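Local coordinates for EF0056 (Enterococcus faecalis, PDB 6ORI), which is of unknown function but, as a calcium-binding enterococcal surface protein with immunoglobulin-like architecture, may contribute to biofilm formation, at residues T218-A223 with G396-Q401; I240-K245 with Y344-T349; V274-G279 with L348-D353. All coordinates share one frame; numbering follows the deposited sequence.

All three contacts gather round one five-stranded antiparallel sheet in the C-terminal half of the chain. Contact 2 joins two of its inner strands, 239-248 and 340-348. Contact 1, centred about 9 Å away, links the edge strand 211-221 to strand 394-398 of a second sheet; a probable hydrogen bond, K219 O to I241 N at 2.8 Å, ties them. Contact 3, centred about 11 Å from contact 2, shares L348 and T349 with it and follows the chain toward helix 352-359. The centres of contacts 1 and 3 lie about 12 Å apart, and Y220 CE1 packs 4.0 Å from L348 CD1. Contact 1 reaches the calcium ion through L400; the I240 side chain lies about 13 Å from it.

Contact 1 of 3, residues T218-A223 with G396-Q401; sequences TKYEEA and GYYYLQ. With CA (calcium ion), chain B.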
# COMPACT_ATOMS: atom_id res chain seq x y z
N THR A 218 5.71 -2.65 2.33
CA THR A 218 6.82 -3.13 3.13
C THR A 218 7.97 -3.46 2.21
O THR A 218 7.79 -3.78 1.03
CB THR A 218 6.45 -4.39 3.92
OG1 THR A 218 6.32 -5.49 3.02
CG2 THR A 218 5.17 -4.22 4.72
N LYS A 219 9.17 -3.37 2.74
CA LYS A 219 10.37 -3.71 2.00
C LYS A 219 11.45 -4.11 2.98
O LYS A 219 11.55 -3.53 4.06
CB LYS A 219 10.85 -2.49 1.21
CG LYS A 219 12.06 -2.77 0.35
CD LYS A 219 12.62 -1.52 -0.29
CE LYS A 219 13.85 -1.88 -1.10
NZ LYS A 219 14.48 -0.69 -1.75
N TYR A 220 12.20 -5.14 2.66
CA TYR A 220 13.46 -5.38 3.36
C TYR A 220 14.55 -4.52 2.74
O TYR A 220 14.84 -4.64 1.54
CB TYR A 220 13.87 -6.84 3.26
CG TYR A 220 15.27 -7.03 3.75
CD1 TYR A 220 15.54 -7.10 5.11
CD2 TYR A 220 16.34 -7.10 2.86
CE1 TYR A 220 16.84 -7.26 5.57
CE2 TYR A 220 17.64 -7.26 3.31
CZ TYR A 220 17.88 -7.34 4.66
OH TYR A 220 19.17 -7.49 5.10
N GLU A 221 15.15 -3.63 3.53
CA GLU A 221 16.24 -2.79 3.06
C GLU A 221 17.56 -3.35 3.59
O GLU A 221 17.64 -3.84 4.72
CB GLU A 221 16.09 -1.32 3.50
CG GLU A 221 15.23 -0.42 2.59
CD GLU A 221 15.85 -0.10 1.22
OE1 GLU A 221 16.89 -0.72 0.88
OE2 GLU A 221 15.28 0.75 0.50
N GLU A 222 18.58 -3.25 2.76
CA GLU A 222 19.92 -3.74 3.09
C GLU A 222 20.50 -3.02 4.31
O GLU A 222 20.14 -1.89 4.64
CB GLU A 222 20.85 -3.58 1.87
CG GLU A 222 20.75 -2.22 1.19
CD GLU A 222 21.56 -2.13 -0.10
OE1 GLU A 222 22.38 -3.03 -0.34
OE2 GLU A 222 21.35 -1.14 -0.86
N ALA A 223 21.41 -3.71 4.96
CA ALA A 223 22.16 -3.15 6.07
C ALA A 223 22.94 -1.90 5.67
O ALA A 223 23.44 -1.77 4.55
CB ALA A 223 23.12 -4.16 6.63
N GLY A 396 -0.48 -4.22 5.61
CA GLY A 396 0.39 -4.77 4.60
C GLY A 396 1.03 -6.02 5.13
O GLY A 396 0.83 -6.40 6.27
N TYR A 397 1.77 -6.69 4.26
CA TYR A 397 2.35 -7.96 4.61
C TYR A 397 3.78 -8.05 4.10
O TYR A 397 4.21 -7.29 3.21
CB TYR A 397 1.48 -9.13 4.09
CG TYR A 397 1.69 -9.46 2.64
CD1 TYR A 397 1.20 -8.62 1.63
CD2 TYR A 397 2.40 -10.57 2.28
CE1 TYR A 397 1.41 -8.91 0.31
CE2 TYR A 397 2.62 -10.87 0.95
CZ TYR A 397 2.13 -10.02 -0.02
OH TYR A 397 2.36 -10.32 -1.34
N TYR A 398 4.51 -8.98 4.69
CA TYR A 398 5.81 -9.39 4.16
C TYR A 398 5.78 -10.91 4.03
O TYR A 398 5.49 -11.62 4.99
CB TYR A 398 6.97 -8.94 5.06
CG TYR A 398 8.28 -9.05 4.35
CD1 TYR A 398 9.02 -10.22 4.36
CD2 TYR A 398 8.74 -8.00 3.60
CE1 TYR A 398 10.20 -10.32 3.66
CE2 TYR A 398 9.92 -8.08 2.92
CZ TYR A 398 10.63 -9.24 2.94
OH TYR A 398 11.81 -9.30 2.23
N TYR A 399 6.03 -11.39 2.81
CA TYR A 399 5.88 -12.80 2.46
C TYR A 399 6.90 -13.69 3.15
O TYR A 399 8.08 -13.34 3.23
CB TYR A 399 6.06 -12.97 0.96
CG TYR A 399 6.12 -14.42 0.48
CD1 TYR A 399 5.00 -15.25 0.55
CD2 TYR A 399 7.28 -14.94 -0.08
CE1 TYR A 399 5.05 -16.56 0.11
CE2 TYR A 399 7.34 -16.25 -0.53
CZ TYR A 399 6.22 -17.06 -0.44
OH TYR A 399 6.29 -18.36 -0.89
N LEU A 400 6.42 -14.84 3.63
CA LEU A 400 7.26 -15.90 4.20
C LEU A 400 6.93 -17.23 3.52
O LEU A 400 5.78 -17.66 3.52
CB LEU A 400 6.99 -16.04 5.70
CG LEU A 400 8.23 -16.03 6.58
CD1 LEU A 400 9.07 -14.75 6.36
CD2 LEU A 400 7.80 -16.17 8.04
N GLN A 401 7.94 -17.88 2.96
CA GLN A 401 7.72 -19.13 2.22
C GLN A 401 7.25 -20.25 3.14
O GLN A 401 7.88 -20.51 4.16
CB GLN A 401 8.99 -19.55 1.48
CG GLN A 401 9.40 -18.57 0.39
CD GLN A 401 10.73 -18.92 -0.26
OE1 GLN A 401 11.16 -20.08 -0.25
NE2 GLN A 401 11.38 -17.92 -0.83
CA CA B . 3.59 -17.79 4.03
O HOH W 1 11.86 -6.85 0.31
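Y398, at the end of strand 394-398, reaches across T218 toward Y220. Y398 CB lies 4.1 Å from T218 OG1, and with CG anti to the backbone N (chi1 -165°) the ring runs on toward the other strand. Y398 CD2 comes closer to the same hydroxyl, 3.5 Å from T218 OG1, which sits at the ring edge near its plane. One atom further out, Y398 CE2 is 3.7 Å from Y220 N, which like K219 C stands obliquely to the ring. Y398 CZ then packs against the aliphatic start of the other tyrosine, 4.0 Å from Y220 CB, and the phenol oxygen Y398 OH is 3.4 Å from that same Y220 CB. The tip ends on a water in the ring plane, to which Y398 OH donates over 3.1 Å; Y220 N donates a hydrogen bond to it as well, so one solvent oxygen joins a side chain to a backbone amide.

The two strands are the outer members of different antiparallel sheets, and their short segments run at 35° to each other, consistent with the sheet-on-sheet packing of an immunoglobulin-like sandwich. F377 of strand 375-382 touches both T218 and Y398. A direct bond between the segments comes from the buried threonine: T218 OG1 donates to Y397 O at 2.8 Å, arriving 37° out of the carbonyl plane. Y397 O also receives S15 OG. Past Y398 the chain leaves the sheet, and L400 O binds the calcium ion together with oxygens of S162, D163, G372, D374 and D402.

Contact 2 of 3, residues I240-K245 with Y344-T349; sequences IILDHK and YVLQLT
I240 and L346 face each other as an antiparallel hydrogen-bonded pair, with I240 N to L346 O at 3.0 Å and L346 N to I240 O at 2.9 Å. L242 and Y344 form the next such ring: L242 N reaches Y344 O over 2.8 Å, and Y344 N reaches L242 O over 2.9 Å, nearly straight (170°). These are adjacent inner strands, 239-248 and 340-348, of the five-stranded antiparallel sheet.

Apolar contacts form on both faces. On that of I240, L242, Y344 and L346, L242 CG meets L346 CD1 at 4.2 Å as the leucines cross, with F377 of strand 375-382 in the facing sheet against both. On the opposite face, the non-hydrogen-bonded pair I241 and V345 lie alongside each other; a bend at chi2 (-56°) brings I241 CD1 to 3.9 Å from V345 CG1, and F296 touches both.

One water lies in the Y344 ring plane, 2.9 Å from H244 ND1 and 2.7 Å from Y344 OH. Amides of I240, L242, Y344 and L346 thus pair across the contact, those of I241 and V345 bond outward to K219 and Q281, and the water gives histidine and tyrosine a shared polar partner while T392 O holds H244 NE2.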
# COMPACT_ATOMS: atom_id res chain seq x y z
N ILE A 240 13.18 -3.90 8.12
CA ILE A 240 11.93 -3.89 7.39
C ILE A 240 11.37 -2.49 7.45
O ILE A 240 11.21 -1.92 8.53
CB ILE A 240 10.93 -4.91 7.93
CG1 ILE A 240 11.49 -6.33 7.79
CG2 ILE A 240 9.59 -4.76 7.20
CD1 ILE A 240 10.72 -7.37 8.58
N ILE A 241 11.11 -1.92 6.27
CA ILE A 241 10.59 -0.57 6.12
C ILE A 241 9.11 -0.64 5.88
O ILE A 241 8.65 -1.37 5.01
CB ILE A 241 11.21 0.16 4.91
CG1 ILE A 241 12.73 -0.03 4.85
CG2 ILE A 241 10.86 1.64 4.93
CD1 ILE A 241 13.46 0.39 6.07
N LEU A 242 8.35 0.12 6.65
CA LEU A 242 6.91 0.27 6.48
C LEU A 242 6.67 1.65 5.94
O LEU A 242 7.02 2.65 6.59
CB LEU A 242 6.13 0.14 7.78
CG LEU A 242 6.42 -1.05 8.66
CD1 LEU A 242 5.51 -1.03 9.91
CD2 LEU A 242 6.22 -2.31 7.86
N ASP A 243 6.09 1.73 4.76
CA ASP A 243 5.67 3.00 4.19
C ASP A 243 4.16 3.09 4.29
O ASP A 243 3.43 2.37 3.59
CB ASP A 243 6.16 3.14 2.75
CG ASP A 243 7.64 3.51 2.67
OD1 ASP A 243 8.24 3.82 3.71
OD2 ASP A 243 8.21 3.51 1.56
N HIS A 244 3.71 3.91 5.23
CA HIS A 244 2.29 4.16 5.44
C HIS A 244 1.91 5.34 4.57
O HIS A 244 2.33 6.46 4.81
CB HIS A 244 2.05 4.45 6.92
CG HIS A 244 0.62 4.75 7.26
ND1 HIS A 244 0.26 5.51 8.36
CD2 HIS A 244 -0.54 4.34 6.69
CE1 HIS A 244 -1.05 5.59 8.42
NE2 HIS A 244 -1.56 4.90 7.41
N LYS A 245 1.13 5.07 3.53
CA LYS A 245 0.78 6.10 2.57
C LYS A 245 -0.69 6.47 2.67
O LYS A 245 -1.56 5.59 2.70
CB LYS A 245 1.14 5.65 1.15
CG LYS A 245 0.98 6.75 0.11
CD LYS A 245 1.50 6.33 -1.27
CE LYS A 245 1.48 7.50 -2.25
NZ LYS A 245 2.01 7.09 -3.57
N TYR A 344 8.38 4.02 8.69
CA TYR A 344 8.90 3.38 9.88
C TYR A 344 10.00 2.42 9.50
O TYR A 344 9.85 1.60 8.56
CB TYR A 344 7.78 2.65 10.62
CG TYR A 344 6.63 3.55 10.99
CD1 TYR A 344 6.78 4.51 11.98
CD2 TYR A 344 5.40 3.43 10.39
CE1 TYR A 344 5.78 5.34 12.33
CE2 TYR A 344 4.35 4.27 10.73
CZ TYR A 344 4.55 5.20 11.72
OH TYR A 344 3.58 6.06 12.13
N VAL A 345 11.13 2.51 10.18
CA VAL A 345 12.29 1.67 9.93
C VAL A 345 12.46 0.71 11.11
O VAL A 345 12.80 1.14 12.21
CB VAL A 345 13.54 2.53 9.75
CG1 VAL A 345 14.73 1.66 9.48
CG2 VAL A 345 13.36 3.56 8.64
N LEU A 346 12.23 -0.58 10.87
CA LEU A 346 12.30 -1.61 11.91
C LEU A 346 13.63 -2.29 11.78
O LEU A 346 13.80 -3.16 10.93
CB LEU A 346 11.17 -2.64 11.72
CG LEU A 346 9.74 -2.11 11.51
CD1 LEU A 346 8.77 -3.24 11.33
CD2 LEU A 346 9.32 -1.27 12.68
N GLN A 347 14.59 -1.90 12.60
CA GLN A 347 15.91 -2.49 12.55
C GLN A 347 15.88 -3.90 13.09
O GLN A 347 15.34 -4.16 14.15
CB GLN A 347 16.88 -1.64 13.35
CG GLN A 347 16.92 -0.18 12.89
CD GLN A 347 18.15 0.56 13.37
OE1 GLN A 347 18.70 0.24 14.43
NE2 GLN A 347 18.59 1.54 12.59
N LEU A 348 16.43 -4.84 12.33
CA LEU A 348 16.46 -6.23 12.76
C LEU A 348 17.65 -6.50 13.68
O LEU A 348 18.71 -5.92 13.52
CB LEU A 348 16.52 -7.14 11.55
CG LEU A 348 15.35 -7.01 10.58
CD1 LEU A 348 15.62 -7.86 9.36
CD2 LEU A 348 14.04 -7.38 11.22
N THR A 349 17.47 -7.43 14.61
CA THR A 349 18.51 -7.78 15.58
C THR A 349 19.49 -8.77 15.01
O THR A 349 20.60 -8.90 15.54
CB THR A 349 17.91 -8.42 16.82
OG1 THR A 349 17.14 -9.55 16.40
CG2 THR A 349 17.03 -7.45 17.58
O HOH W 2 1.12 5.86 11.07

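Contact 3 of 3, residues V274-G279 with L348-D353; sequences VPYVSG and LTKPLD
The Y276 ring meets T349 at its edge: T349 OG1 lies near the ring plane, 3.8 Å from Y276 CD1, and the two side chains cross at roughly a right angle. K350 approaches the same ring obliquely, with K350 CD 4.3 Å from Y276 CE1. I355 and M359 of helix 352-359 also touch this tyrosine. The polar ends of Y276 and K350 converge on one carboxylate of that helix, Y276 OH hydrogen-bonding E358 OE1 and K350 NZ forming a salt bridge with E358 OE2.

The backbone carbonyl of Y276 is the main acceptor between the segments. T349 N bonds Y276 O at 2.9 Å, with 146° at the hydrogen, and comes from above the carbonyl plane, 42° out of it. L348 CA adds a CA-H...O contact to Y276 O at 3.3 Å. Next to this bond, V277 and L348 form an antiparallel non-hydrogen-bonded pair. Here strand 340-348 finishes against the start of strand 277-284, which follows a 3-10 turn, and the chain passes through P351, the N-cap, into helix 352-359.

T349 works with both of its branches. T349 OG1 sits between the backbone N and the carbonyl carbon (chi1 55°) and meets a water at 2.9 Å; that water donates to P275 O over 3.0 Å. T349 CG2, anti to the carbonyl carbon, lies 3.6 Å from Y276 O and packs 4.0 Å from S278 CB. Between these two segments, one amide bond, bent and off the carbonyl plane, is therefore supplemented by a water bridge, while the shared carboxylate of E358 ties Y276 and K350 to the helix and would probably polarise the phenol.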
# COMPACT_ATOMS: atom_id res chain seq x y z
N VAL A 274 8.45 -8.95 16.95
CA VAL A 274 8.78 -7.99 18.00
C VAL A 274 10.13 -8.25 18.69
O VAL A 274 10.93 -7.34 18.80
CB VAL A 274 7.62 -7.88 19.01
CG1 VAL A 274 8.03 -7.01 20.20
CG2 VAL A 274 6.37 -7.34 18.32
N PRO A 275 10.42 -9.50 19.12
CA PRO A 275 11.73 -9.73 19.75
C PRO A 275 12.92 -9.61 18.81
O PRO A 275 14.07 -9.56 19.27
CB PRO A 275 11.65 -11.17 20.25
CG PRO A 275 10.26 -11.58 20.12
CD PRO A 275 9.57 -10.70 19.13
N TYR A 276 12.66 -9.57 17.51
CA TYR A 276 13.71 -9.44 16.50
C TYR A 276 13.86 -8.02 15.95
O TYR A 276 14.61 -7.78 15.00
CB TYR A 276 13.44 -10.39 15.35
CG TYR A 276 13.49 -11.84 15.78
CD1 TYR A 276 14.70 -12.44 16.08
CD2 TYR A 276 12.34 -12.58 15.92
CE1 TYR A 276 14.76 -13.76 16.47
CE2 TYR A 276 12.39 -13.91 16.31
CZ TYR A 276 13.60 -14.49 16.59
OH TYR A 276 13.66 -15.81 16.99
N VAL A 277 13.13 -7.09 16.54
CA VAL A 277 13.25 -5.68 16.17
C VAL A 277 13.90 -4.95 17.32
O VAL A 277 13.49 -5.13 18.48
CB VAL A 277 11.89 -5.08 15.83
CG1 VAL A 277 12.01 -3.57 15.64
CG2 VAL A 277 11.34 -5.71 14.57
N SER A 278 14.94 -4.17 17.04
CA SER A 278 15.60 -3.35 18.05
C SER A 278 15.11 -1.91 17.86
O SER A 278 13.95 -1.60 18.15
CB SER A 278 17.12 -3.48 17.97
OG SER A 278 17.65 -3.05 16.73
N GLY A 279 15.96 -1.05 17.30
CA GLY A 279 15.56 0.32 17.06
C GLY A 279 14.43 0.41 16.06
O GLY A 279 14.31 -0.37 15.11
N LEU A 348 16.43 -4.84 12.33
CA LEU A 348 16.46 -6.23 12.76
C LEU A 348 17.65 -6.50 13.68
O LEU A 348 18.71 -5.92 13.52
CB LEU A 348 16.52 -7.14 11.55
CG LEU A 348 15.35 -7.01 10.58
CD1 LEU A 348 15.62 -7.86 9.36
CD2 LEU A 348 14.04 -7.38 11.22
N THR A 349 17.47 -7.43 14.61
CA THR A 349 18.51 -7.78 15.58
C THR A 349 19.49 -8.77 15.01
O THR A 349 20.60 -8.90 15.54
CB THR A 349 17.91 -8.42 16.82
OG1 THR A 349 17.14 -9.55 16.40
CG2 THR A 349 17.03 -7.45 17.58
N LYS A 350 19.09 -9.48 13.97
CA LYS A 350 19.98 -10.39 13.27
C LYS A 350 19.48 -10.50 11.84
O LYS A 350 18.37 -10.05 11.53
CB LYS A 350 20.04 -11.76 13.96
CG LYS A 350 18.71 -12.41 14.13
CD LYS A 350 18.79 -13.63 15.03
CE LYS A 350 19.04 -13.24 16.47
NZ LYS A 350 18.96 -14.39 17.40
N PRO A 351 20.30 -11.07 10.94
CA PRO A 351 19.88 -11.18 9.55
C PRO A 351 18.59 -11.97 9.39
O PRO A 351 18.33 -12.88 10.18
CB PRO A 351 21.05 -11.90 8.88
CG PRO A 351 22.22 -11.63 9.76
CD PRO A 351 21.66 -11.59 11.15
N LEU A 352 17.80 -11.63 8.39
CA LEU A 352 16.48 -12.20 8.25
C LEU A 352 16.53 -13.73 8.15
O LEU A 352 15.73 -14.41 8.77
CB LEU A 352 15.76 -11.58 7.04
CG LEU A 352 14.25 -11.79 6.95
CD1 LEU A 352 13.54 -11.54 8.27
CD2 LEU A 352 13.68 -10.89 5.87
N ASP A 353 17.49 -14.26 7.42
CA ASP A 353 17.60 -15.72 7.29
C ASP A 353 17.86 -16.44 8.63
O ASP A 353 17.37 -17.55 8.84
CB ASP A 353 18.65 -16.10 6.24
CG ASP A 353 20.07 -15.85 6.71
OD1 ASP A 353 20.26 -15.07 7.67
OD2 ASP A 353 21.00 -16.42 6.10
O HOH W 3 16.67 -10.91 18.87